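Local coordinates for protein GrgF (Penicillium sp. sh18, PDB 6LZH) that acts as a polyketide transferase of the alpha/beta hydrolase fold in the biosynthesis of gregatin A, a fungal polyketide with an alkylated furanone core, at residues A[53-56]-A[57-61]; A[284-287]-A[288-292]; A[157-160]-A[161-165]. One frame throughout, in Å; residues are numbered along the deposited sequence.

Contact 1 (A[53-56]-A[57-61]); sequences AKWF and QEHGI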
ATOM      1  N   ALA A  53     -10.815  -2.365  27.458  1.00 15.57           N
ATOM      2  CA  ALA A  53     -10.042  -3.586  27.675  1.00 16.04           C
ATOM      3  C   ALA A  53     -10.345  -4.182  29.045  1.00 20.67           C
ATOM      4  O   ALA A  53     -10.568  -5.395  29.176  1.00 17.88           O
ATOM      5  CB  ALA A  53      -8.547  -3.296  27.536  1.00 19.67           C
ATOM      6  N   LYS A  54     -10.372  -3.332  30.079  1.00 15.87           N
ATOM      7  CA  LYS A  54     -10.674  -3.804  31.427  1.00 19.13           C
ATOM      8  C   LYS A  54     -12.035  -4.491  31.484  1.00 18.24           C
ATOM      9  O   LYS A  54     -12.183  -5.543  32.121  1.00 15.11           O
ATOM     10  CB  LYS A  54     -10.622  -2.625  32.405  1.00 17.98           C
ATOM     11  CG  LYS A  54     -10.836  -3.032  33.856  1.00 29.54           C
ATOM     12  CD  LYS A  54      -9.606  -3.737  34.405  1.00 36.30           C
ATOM     13  CE  LYS A  54      -9.696  -3.994  35.905  1.00 39.30           C
ATOM     14  NZ  LYS A  54      -9.709  -5.463  36.222  1.00 41.21           N
ATOM     15  N   TRP A  55     -13.040  -3.917  30.809  1.00 17.37           N
ATOM     16  CA  TRP A  55     -14.364  -4.531  30.773  1.00 20.43           C
ATOM     17  C   TRP A  55     -14.329  -5.908  30.110  1.00 18.01           C
ATOM     18  O   TRP A  55     -14.926  -6.862  30.617  1.00 17.43           O
ATOM     19  CB  TRP A  55     -15.344  -3.606  30.047  1.00 21.03           C
ATOM     20  CG  TRP A  55     -16.789  -4.022  30.126  1.00 21.28           C
ATOM     21  CD1 TRP A  55     -17.741  -3.533  30.990  1.00 18.72           C
ATOM     22  CD2 TRP A  55     -17.461  -4.987  29.298  1.00 19.04           C
ATOM     23  NE1 TRP A  55     -18.943  -4.142  30.746  1.00 19.96           N
ATOM     24  CE2 TRP A  55     -18.802  -5.033  29.716  1.00 20.79           C
ATOM     25  CE3 TRP A  55     -17.053  -5.817  28.246  1.00 17.87           C
ATOM     26  CZ2 TRP A  55     -19.749  -5.879  29.119  1.00 20.17           C
ATOM     27  CZ3 TRP A  55     -17.994  -6.664  27.649  1.00 21.10           C
ATOM     28  CH2 TRP A  55     -19.329  -6.681  28.084  1.00 20.83           C
ATOM     29  N   PHE A  56     -13.681  -6.017  28.938  1.00 14.88           N
ATOM     30  CA  PHE A  56     -13.551  -7.315  28.273  1.00 18.22           C
ATOM     31  C   PHE A  56     -12.772  -8.300  29.137  1.00 17.46           C
ATOM     32  O   PHE A  56     -13.119  -9.485  29.215  1.00 16.88           O
ATOM     33  CB  PHE A  56     -12.853  -7.170  26.908  1.00 14.24           C
ATOM     34  CG  PHE A  56     -13.752  -6.649  25.805  1.00 14.70           C
ATOM     35  CD1 PHE A  56     -14.970  -7.248  25.535  1.00 16.29           C
ATOM     36  CD2 PHE A  56     -13.367  -5.549  25.041  1.00 17.64           C
ATOM     37  CE1 PHE A  56     -15.802  -6.758  24.516  1.00 19.85           C
ATOM     38  CE2 PHE A  56     -14.200  -5.045  24.029  1.00 16.42           C
ATOM     39  CZ  PHE A  56     -15.399  -5.657  23.760  1.00 14.98           C
ATOM     40  N   GLN A  57     -11.684  -7.835  29.748  1.00 15.55           N
ATOM     41  CA  GLN A  57     -10.913  -8.691  30.650  1.00 18.10           C
ATOM     42  C   GLN A  57     -11.800  -9.249  31.767  1.00 17.83           C
ATOM     43  O   GLN A  57     -11.722 -10.438  32.106  1.00 19.73           O
ATOM     44  CB  GLN A  57      -9.740  -7.888  31.225  1.00 17.67           C
ATOM     45  CG  GLN A  57      -8.845  -8.650  32.205  1.00 17.42           C
ATOM     46  CD  GLN A  57      -7.890  -7.752  32.959  1.00 22.24           C
ATOM     47  OE1 GLN A  57      -8.145  -6.556  33.149  1.00 20.60           O
ATOM     48  NE2 GLN A  57      -6.778  -8.327  33.407  1.00 19.97           N
ATOM     49  N   GLU A  58     -12.664  -8.399  32.340  1.00 19.24           N
ATOM     50  CA  GLU A  58     -13.561  -8.827  33.406  1.00 20.31           C
ATOM     51  C   GLU A  58     -14.576  -9.849  32.921  1.00 21.97           C
ATOM     52  O   GLU A  58     -15.136 -10.583  33.743  1.00 21.08           O
ATOM     53  CB  GLU A  58     -14.279  -7.615  34.009  1.00 20.69           C
ATOM     54  CG  GLU A  58     -13.425  -6.797  34.948  1.00 27.76           C
ATOM     55  CD  GLU A  58     -14.026  -5.446  35.239  1.00 28.47           C
ATOM     56  OE1 GLU A  58     -15.037  -5.098  34.599  1.00 34.40           O
ATOM     57  OE2 GLU A  58     -13.489  -4.739  36.108  1.00 36.51           O
ATOM     58  N   HIS A  59     -14.822  -9.912  31.610  1.00 18.86           N
ATOM     59  CA  HIS A  59     -15.684 -10.917  31.005  1.00 20.58           C
ATOM     60  C   HIS A  59     -14.901 -12.056  30.357  1.00 20.40           C
ATOM     61  O   HIS A  59     -15.422 -12.739  29.471  1.00 23.77           O
ATOM     62  CB  HIS A  59     -16.622 -10.248  29.994  1.00 19.03           C
ATOM     63  CG  HIS A  59     -17.632  -9.349  30.644  1.00 22.39           C
ATOM     64  ND1 HIS A  59     -17.313  -8.098  31.132  1.00 21.95           N
ATOM     65  CD2 HIS A  59     -18.941  -9.543  30.932  1.00 23.01           C
ATOM     66  CE1 HIS A  59     -18.387  -7.556  31.679  1.00 19.42           C
ATOM     67  NE2 HIS A  59     -19.389  -8.411  31.566  1.00 21.94           N
ATOM     68  N   GLY A  60     -13.664 -12.279  30.775  1.00 19.40           N
ATOM     69  CA  GLY A  60     -12.941 -13.469  30.372  1.00 20.13           C
ATOM     70  C   GLY A  60     -12.128 -13.358  29.102  1.00 19.97           C
ATOM     71  O   GLY A  60     -11.621 -14.382  28.618  1.00 19.94           O
ATOM     72  N   ILE A  61     -11.959 -12.162  28.549  1.00 17.60           N
ATOM     73  CA  ILE A  61     -11.210 -11.992  27.308  1.00 16.17           C
ATOM     74  C   ILE A  61      -9.873 -11.329  27.612  1.00 16.52           C
ATOM     75  O   ILE A  61      -9.840 -10.209  28.138  1.00 16.66           O
ATOM     76  CB  ILE A  61     -11.989 -11.158  26.279  1.00 16.19           C
ATOM     77  CG1 ILE A  61     -13.302 -11.844  25.918  1.00 17.64           C
ATOM     78  CG2 ILE A  61     -11.109 -10.919  25.041  1.00 15.99           C
ATOM     79  CD1 ILE A  61     -14.345 -10.875  25.376  1.00 21.43           C
TER

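Contact 2 (A[284-287]-A[288-292]); sequences QLDF and LKRHM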
ATOM      1  N   GLN A 284     -21.356  -6.508  21.701  1.00 18.31           N
ATOM      2  CA  GLN A 284     -20.115  -6.970  21.083  1.00 15.64           C
ATOM      3  C   GLN A 284     -19.628  -8.257  21.730  1.00 16.65           C
ATOM      4  O   GLN A 284     -19.122  -9.148  21.048  1.00 11.91           O
ATOM      5  CB  GLN A 284     -19.035  -5.891  21.191  1.00 14.65           C
ATOM      6  CG  GLN A 284     -19.333  -4.658  20.340  1.00 15.27           C
ATOM      7  CD  GLN A 284     -18.420  -3.484  20.653  1.00 13.13           C
ATOM      8  OE1 GLN A 284     -17.254  -3.663  20.993  1.00 14.18           O
ATOM      9  NE2 GLN A 284     -18.957  -2.266  20.544  1.00 13.95           N
ATOM     10  N   LEU A 285     -19.762  -8.361  23.050  1.00 16.24           N
ATOM     11  CA  LEU A 285     -19.425  -9.602  23.735  1.00 14.37           C
ATOM     12  C   LEU A 285     -20.290 -10.763  23.239  1.00 17.84           C
ATOM     13  O   LEU A 285     -19.796 -11.883  23.047  1.00 19.73           O
ATOM     14  CB  LEU A 285     -19.587  -9.397  25.243  1.00 14.76           C
ATOM     15  CG  LEU A 285     -19.427 -10.668  26.069  1.00 18.41           C
ATOM     16  CD1 LEU A 285     -17.959 -11.052  26.069  1.00 16.11           C
ATOM     17  CD2 LEU A 285     -19.944 -10.421  27.486  1.00 21.02           C
ATOM     18  N   ASP A 286     -21.580 -10.515  23.016  1.00 18.59           N
ATOM     19  CA  ASP A 286     -22.456 -11.565  22.502  1.00 18.81           C
ATOM     20  C   ASP A 286     -22.034 -11.992  21.097  1.00 16.73           C
ATOM     21  O   ASP A 286     -22.015 -13.187  20.776  1.00 14.57           O
ATOM     22  CB  ASP A 286     -23.909 -11.073  22.499  1.00 15.74           C
ATOM     23  CG  ASP A 286     -24.895 -12.190  22.230  1.00 21.70           C
ATOM     24  OD1 ASP A 286     -25.044 -13.057  23.113  1.00 23.56           O
ATOM     25  OD2 ASP A 286     -25.498 -12.226  21.128  1.00 22.02           O
ATOM     26  N   PHE A 287     -21.689 -11.020  20.249  1.00 13.39           N
ATOM     27  CA  PHE A 287     -21.138 -11.324  18.930  1.00 15.50           C
ATOM     28  C   PHE A 287     -19.924 -12.235  19.044  1.00 14.43           C
ATOM     29  O   PHE A 287     -19.840 -13.262  18.369  1.00 16.36           O
ATOM     30  CB  PHE A 287     -20.776 -10.020  18.221  1.00 13.95           C
ATOM     31  CG  PHE A 287     -19.985 -10.211  16.960  1.00 14.84           C
ATOM     32  CD1 PHE A 287     -20.613 -10.554  15.775  1.00 15.63           C
ATOM     33  CD2 PHE A 287     -18.607 -10.037  16.953  1.00 16.22           C
ATOM     34  CE1 PHE A 287     -19.875 -10.721  14.594  1.00 18.25           C
ATOM     35  CE2 PHE A 287     -17.867 -10.205  15.764  1.00 14.55           C
ATOM     36  CZ  PHE A 287     -18.496 -10.548  14.609  1.00 14.89           C
ATOM     37  N   LEU A 288     -18.973 -11.867  19.903  1.00 17.38           N
ATOM     38  CA  LEU A 288     -17.780 -12.687  20.095  1.00 15.92           C
ATOM     39  C   LEU A 288     -18.121 -14.070  20.642  1.00 17.73           C
ATOM     40  O   LEU A 288     -17.516 -15.069  20.228  1.00 17.29           O
ATOM     41  CB  LEU A 288     -16.798 -11.970  21.023  1.00 13.91           C
ATOM     42  CG  LEU A 288     -16.179 -10.652  20.486  1.00 18.38           C
ATOM     43  CD1 LEU A 288     -15.276  -9.984  21.518  1.00 19.69           C
ATOM     44  CD2 LEU A 288     -15.401 -10.852  19.174  1.00 15.00           C
ATOM     45  N   LYS A 289     -19.059 -14.148  21.596  1.00 18.10           N
ATOM     46  CA  LYS A 289     -19.411 -15.448  22.177  1.00 19.27           C
ATOM     47  C   LYS A 289     -20.037 -16.355  21.130  1.00 20.15           C
ATOM     48  O   LYS A 289     -19.707 -17.544  21.052  1.00 18.10           O
ATOM     49  CB  LYS A 289     -20.365 -15.267  23.366  1.00 17.53           C
ATOM     50  CG  LYS A 289     -19.696 -14.748  24.623  1.00 20.66           C
ATOM     51  CD  LYS A 289     -20.706 -14.519  25.756  1.00 26.34           C
ATOM     52  CE  LYS A 289     -20.337 -15.370  26.965  1.00 34.71           C
ATOM     53  NZ  LYS A 289     -21.005 -14.946  28.234  1.00 34.46           N
ATOM     54  N   ARG A 290     -20.925 -15.802  20.301  1.00 16.55           N
ATOM     55  CA  ARG A 290     -21.597 -16.606  19.289  1.00 17.29           C
ATOM     56  C   ARG A 290     -20.624 -17.119  18.226  1.00 20.50           C
ATOM     57  O   ARG A 290     -20.720 -18.274  17.803  1.00 22.20           O
ATOM     58  CB  ARG A 290     -22.728 -15.787  18.647  1.00 19.18           C
ATOM     59  CG  ARG A 290     -23.892 -15.506  19.591  1.00 18.93           C
ATOM     60  CD  ARG A 290     -25.075 -14.867  18.855  1.00 21.49           C
ATOM     61  NE  ARG A 290     -24.902 -13.424  18.684  1.00 20.49           N
ATOM     62  CZ  ARG A 290     -24.499 -12.843  17.556  1.00 18.43           C
ATOM     63  NH1 ARG A 290     -24.234 -13.563  16.471  1.00 17.64           N
ATOM     64  NH2 ARG A 290     -24.381 -11.530  17.503  1.00 18.21           N
ATOM     65  N   HIS A 291     -19.664 -16.295  17.801  1.00 16.15           N
ATOM     66  CA  HIS A 291     -18.823 -16.671  16.666  1.00 19.87           C
ATOM     67  C   HIS A 291     -17.520 -17.359  17.063  1.00 19.29           C
ATOM     68  O   HIS A 291     -16.984 -18.148  16.276  1.00 20.48           O
ATOM     69  CB  HIS A 291     -18.511 -15.434  15.816  1.00 19.30           C
ATOM     70  CG  HIS A 291     -19.675 -14.976  14.993  1.00 16.50           C
ATOM     71  ND1 HIS A 291     -20.095 -15.649  13.863  1.00 17.72           N
ATOM     72  CD2 HIS A 291     -20.515 -13.924  15.142  1.00 17.10           C
ATOM     73  CE1 HIS A 291     -21.150 -15.032  13.355  1.00 22.67           C
ATOM     74  NE2 HIS A 291     -21.428 -13.984  14.115  1.00 19.90           N
ATOM     75  N   MET A 292     -16.969 -17.053  18.233  1.00 17.80           N
ATOM     76  CA  MET A 292     -15.775 -17.741  18.721  1.00 18.13           C
ATOM     77  C   MET A 292     -16.099 -18.865  19.702  1.00 25.26           C
ATOM     78  O   MET A 292     -15.179 -19.546  20.168  1.00 22.70           O
ATOM     79  CB  MET A 292     -14.818 -16.738  19.377  1.00 16.70           C
ATOM     80  CG  MET A 292     -14.436 -15.563  18.475  1.00 16.98           C
ATOM     81  SD  MET A 292     -12.829 -14.790  18.865  1.00 20.82           S
ATOM     82  CE  MET A 292     -13.146 -14.161  20.526  1.00 14.93           C
TER
HETATM   83  O   HOH W   1     -25.763 -10.036  19.469  1.00 23.43           O

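Contact 3 (A[157-160]-A[161-165]); sequences AMHD and RASRL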
ATOM      1  N   ALA A 157       4.632  16.251  -0.140  1.00 19.89           N
ATOM      2  CA  ALA A 157       5.194  14.918   0.041  1.00 17.00           C
ATOM      3  C   ALA A 157       6.418  14.702  -0.849  1.00 17.95           C
ATOM      4  O   ALA A 157       7.395  14.066  -0.424  1.00 18.47           O
ATOM      5  CB  ALA A 157       4.119  13.862  -0.221  1.00 18.06           C
ATOM      6  N   MET A 158       6.399  15.219  -2.082  1.00 18.24           N
ATOM      7  CA  MET A 158       7.589  15.101  -2.929  1.00 19.93           C
ATOM      8  C   MET A 158       8.733  15.935  -2.377  1.00 17.45           C
ATOM      9  O   MET A 158       9.886  15.493  -2.373  1.00 15.99           O
ATOM     10  CB  MET A 158       7.298  15.520  -4.376  1.00 21.91           C
ATOM     11  CG  MET A 158       6.315  14.622  -5.162  1.00 19.07           C
ATOM     12  SD  MET A 158       6.714  12.853  -5.171  1.00 19.73           S
ATOM     13  CE  MET A 158       5.642  12.236  -3.864  1.00 18.48           C
ATOM     14  N   HIS A 159       8.435  17.142  -1.897  1.00 18.44           N
ATOM     15  CA  HIS A 159       9.488  17.960  -1.301  1.00 20.03           C
ATOM     16  C   HIS A 159      10.031  17.314  -0.027  1.00 18.86           C
ATOM     17  O   HIS A 159      11.237  17.366   0.243  1.00 19.34           O
ATOM     18  CB  HIS A 159       8.965  19.360  -1.009  1.00 17.78           C
ATOM     19  CG  HIS A 159       9.982  20.273  -0.395  1.00 21.88           C
ATOM     20  ND1 HIS A 159      10.023  20.539   0.958  1.00 26.57           N
ATOM     21  CD2 HIS A 159      10.997  20.974  -0.945  1.00 24.83           C
ATOM     22  CE1 HIS A 159      11.016  21.373   1.212  1.00 22.87           C
ATOM     23  NE2 HIS A 159      11.618  21.658   0.071  1.00 29.04           N
ATOM     24  N   ASP A 160       9.153  16.688   0.755  1.00 18.10           N
ATOM     25  CA  ASP A 160       9.570  16.041   1.993  1.00 16.24           C
ATOM     26  C   ASP A 160      10.557  14.903   1.728  1.00 18.07           C
ATOM     27  O   ASP A 160      11.589  14.789   2.410  1.00 14.99           O
ATOM     28  CB  ASP A 160       8.335  15.532   2.741  1.00 18.05           C
ATOM     29  CG  ASP A 160       8.683  14.879   4.061  1.00 18.43           C
ATOM     30  OD1 ASP A 160       9.402  15.510   4.866  1.00 18.63           O
ATOM     31  OD2 ASP A 160       8.258  13.724   4.276  1.00 19.12           O
ATOM     32  N   ARG A 161      10.254  14.045   0.744  1.00 15.78           N
ATOM     33  CA  ARG A 161      11.186  12.984   0.357  1.00 16.40           C
ATOM     34  C   ARG A 161      12.564  13.551   0.049  1.00 16.08           C
ATOM     35  O   ARG A 161      13.588  13.087   0.574  1.00 12.77           O
ATOM     36  CB  ARG A 161      10.673  12.239  -0.889  1.00 15.38           C
ATOM     37  CG  ARG A 161       9.463  11.346  -0.700  1.00 17.87           C
ATOM     38  CD  ARG A 161       9.287  10.390  -1.901  1.00 19.22           C
ATOM     39  NE  ARG A 161      10.157   9.213  -1.809  1.00 22.21           N
ATOM     40  CZ  ARG A 161       9.848   8.090  -1.160  1.00 20.24           C
ATOM     41  NH1 ARG A 161       8.691   7.976  -0.521  1.00 19.62           N
ATOM     42  NH2 ARG A 161      10.700   7.070  -1.135  1.00 19.98           N
ATOM     43  N   ALA A 162      12.605  14.517  -0.879  1.00 13.27           N
ATOM     44  CA  ALA A 162      13.881  15.049  -1.355  1.00 15.34           C
ATOM     45  C   ALA A 162      14.657  15.731  -0.230  1.00 19.01           C
ATOM     46  O   ALA A 162      15.886  15.625  -0.159  1.00 22.39           O
ATOM     47  CB  ALA A 162      13.633  16.035  -2.496  1.00 14.23           C
ATOM     48  N   SER A 163      13.945  16.440   0.655  1.00 17.65           N
ATOM     49  CA  SER A 163      14.590  17.132   1.767  1.00 16.55           C
ATOM     50  C   SER A 163      15.137  16.136   2.780  1.00 16.99           C
ATOM     51  O   SER A 163      16.241  16.313   3.306  1.00 14.60           O
ATOM     52  CB  SER A 163      13.598  18.092   2.429  1.00 17.41           C
ATOM     53  OG  SER A 163      13.079  19.048   1.487  1.00 20.37           O
ATOM     54  N   ARG A 164      14.376  15.089   3.088  1.00 13.89           N
ATOM     55  CA  ARG A 164      14.894  14.070   3.996  1.00 15.09           C
ATOM     56  C   ARG A 164      16.099  13.350   3.395  1.00 16.68           C
ATOM     57  O   ARG A 164      17.047  13.007   4.112  1.00 15.30           O
ATOM     58  CB  ARG A 164      13.784  13.085   4.351  1.00 16.30           C
ATOM     59  CG  ARG A 164      12.707  13.702   5.243  1.00 15.91           C
ATOM     60  CD  ARG A 164      11.430  12.897   5.128  1.00 17.76           C
ATOM     61  NE  ARG A 164      11.562  11.577   5.751  1.00 14.81           N
ATOM     62  CZ  ARG A 164      10.575  10.691   5.770  1.00 22.21           C
ATOM     63  NH1 ARG A 164       9.419  11.004   5.194  1.00 18.41           N
ATOM     64  NH2 ARG A 164      10.737   9.508   6.347  1.00 20.72           N
ATOM     65  N   LEU A 165      16.084  13.115   2.074  1.00 15.55           N
ATOM     66  CA  LEU A 165      17.258  12.558   1.407  1.00 16.80           C
ATOM     67  C   LEU A 165      18.501  13.415   1.613  1.00 17.23           C
ATOM     68  O   LEU A 165      19.612  12.883   1.568  1.00 17.74           O
ATOM     69  CB  LEU A 165      16.982  12.369  -0.097  1.00 14.55           C
ATOM     70  CG  LEU A 165      16.213  11.095  -0.452  1.00 17.22           C
ATOM     71  CD1 LEU A 165      15.761  11.102  -1.907  1.00 19.47           C
ATOM     72  CD2 LEU A 165      17.071   9.851  -0.161  1.00 19.23           C
TER

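Contact 1 (A[53-56]-A[57-61])
His59 lies against one face of the Trp55 indole in a face-to-face stack: the centroids of the imidazole and the six-membered ring are 3.7 Å apart and the planes diverge by 23°. The overlap is offset, with His59 CE1 3.2 Å from Trp55 CE2. Trp55 has CG anti to its own N (chi1 -171°), which lays the indole beside its own carbonyl carbon, against the His59 ring. The imidazole is held from its edge as well, since His59 ND1 donates to Trp55 O at 2.7 Å, close to the ring plane and nearly straight (167°). One residue thus offers both the ring that stacks and the carbonyl that fixes its partner's rotation; Trp55 NE1 donates a hydrogen bond to Glu278 OE1.

Lys54 NZ and Glu58 OE2 form a long salt bridge of 3.9 Å. The apolar contact is Phe56 CD1 on Ile61 CD1 at 3.7 Å, the two side chains running side by side, and Leu35 of strand 32-38 touches both.

The backbone bonds close the helix. Phe56 O accepts Ile61 N (3.0 Å) and His59 N (3.0 Å) from opposite faces of its carbonyl plane, while Gly60 N returns to Gln57 O at 3.0 Å. With Gly60 at positive phi, this is a Schellman motif, and it ends the helix of the beta-alpha-beta unit formed by strand 32-38, helix 49-58 and strand 62-66.

Contact 2 (A[284-287]-A[288-292])
Asp286 OD2 is gripped by two donors, Arg290 NE at 2.8 Å and a water, also at 2.8 Å from Asp286 OD2. The arginine bond is a salt bridge with a nearly straight N-H (163°). Its geometry is asymmetric: the oxygen lies in the guanidinium plane, at the edge, yet NE comes to it from above the carboxylate plane. The same water accepts from Arg290 NH2, so it closes a ring between the two charged groups, and Arg290 NH2 makes a second salt bridge for this arginine, to Glu260 OE1.

The bend of the arginine at chi3 (-82°) turns the guanidinium back along the helix, where one face rests over Phe287 CA, 3.5 Å from Arg290 NH2. On the next residue round, the Phe287 and His291 rings meet obliquely, their planes 53° apart, with Phe287 CE1 3.3 Å from His291 CD2. His291 NE2 is bonded to Glu260 too, which ties this turn to strand 259-264.

Phe287 CD2 also packs on Leu288 CD2 at 4.0 Å. These two side chains face the central sheet: both touch Ile135 of strand 133-137, Phe287 reaches Met233 of strand 232-237, and Leu288 reaches Ala110 of strand 108-114. Helix 277-292 therefore packs against three neighbouring parallel strands of the central sheet.

Contact 3 (A[157-160]-A[161-165])
The His159 imidazole is overlapped on one face by the hydroxyl of Ser163, whose OG sits 3.1 Å above the ring plane, displaced toward the rim at CE1. Both belong to helix 150-165, as an i to i+4 pair; the helix follows core strand 133-137 and precedes core strand 232-237 of the alpha/beta hydrolase fold, where lids are commonly inserted, and is probably part of the lid. His159 places its ring there through an anti chi1 (-180°), with CG beside its own carbonyl.

That carbonyl is doubly used. Ser163 N donates to His159 O at 2.9 Å as the regular helical bond, and Ser163 OG donates to His159 O at 2.8 Å from above the carbonyl plane, a common way for a helical serine to satisfy its hydroxyl.

One residue on, Asp160 and Arg164 form a salt bridge with the same spacing. Arg164 CD also lies 3.3 Å from Asp160 OD1. The buried carboxylate has further partners: Met171 N bonds to OD1, and Gln210 of helix 209-216 bonds to OD2. Arg161 instead serves the second subunit: its NH1 and NE form salt bridges with Glu89 and Asp93 of that chain, respectively, placing this helix at the dimer interface.

Arg164 NH1 itself meets Asp160 OD2 at 3.1 Å on the syn side, 31° out of the carboxylate plane, with OD2 at the edge of the guanidinium.

How the contacts relate
Contacts 1 and 2 are neighbours, with centres 13 Å apart. They meet through packing: Leu285 CD1 lies 3.7 Å from Ile61 CD1, and Leu285 CD2 lies 3.7 Å from His59 CD2, so the turn that closes helix 49-58 packs directly against helix 277-292. Contact 3 is on the opposite side of the chain's centre, its centre about 45 Å from that of contact 1 and about 47 Å from that of contact 2, and it alone of the three touches the second subunit. All three lie away from Cys115, Asp240 and His269, the probable catalytic triad. The side chain of Gln284 in contact 2 is about 10 Å from a bound sodium ion.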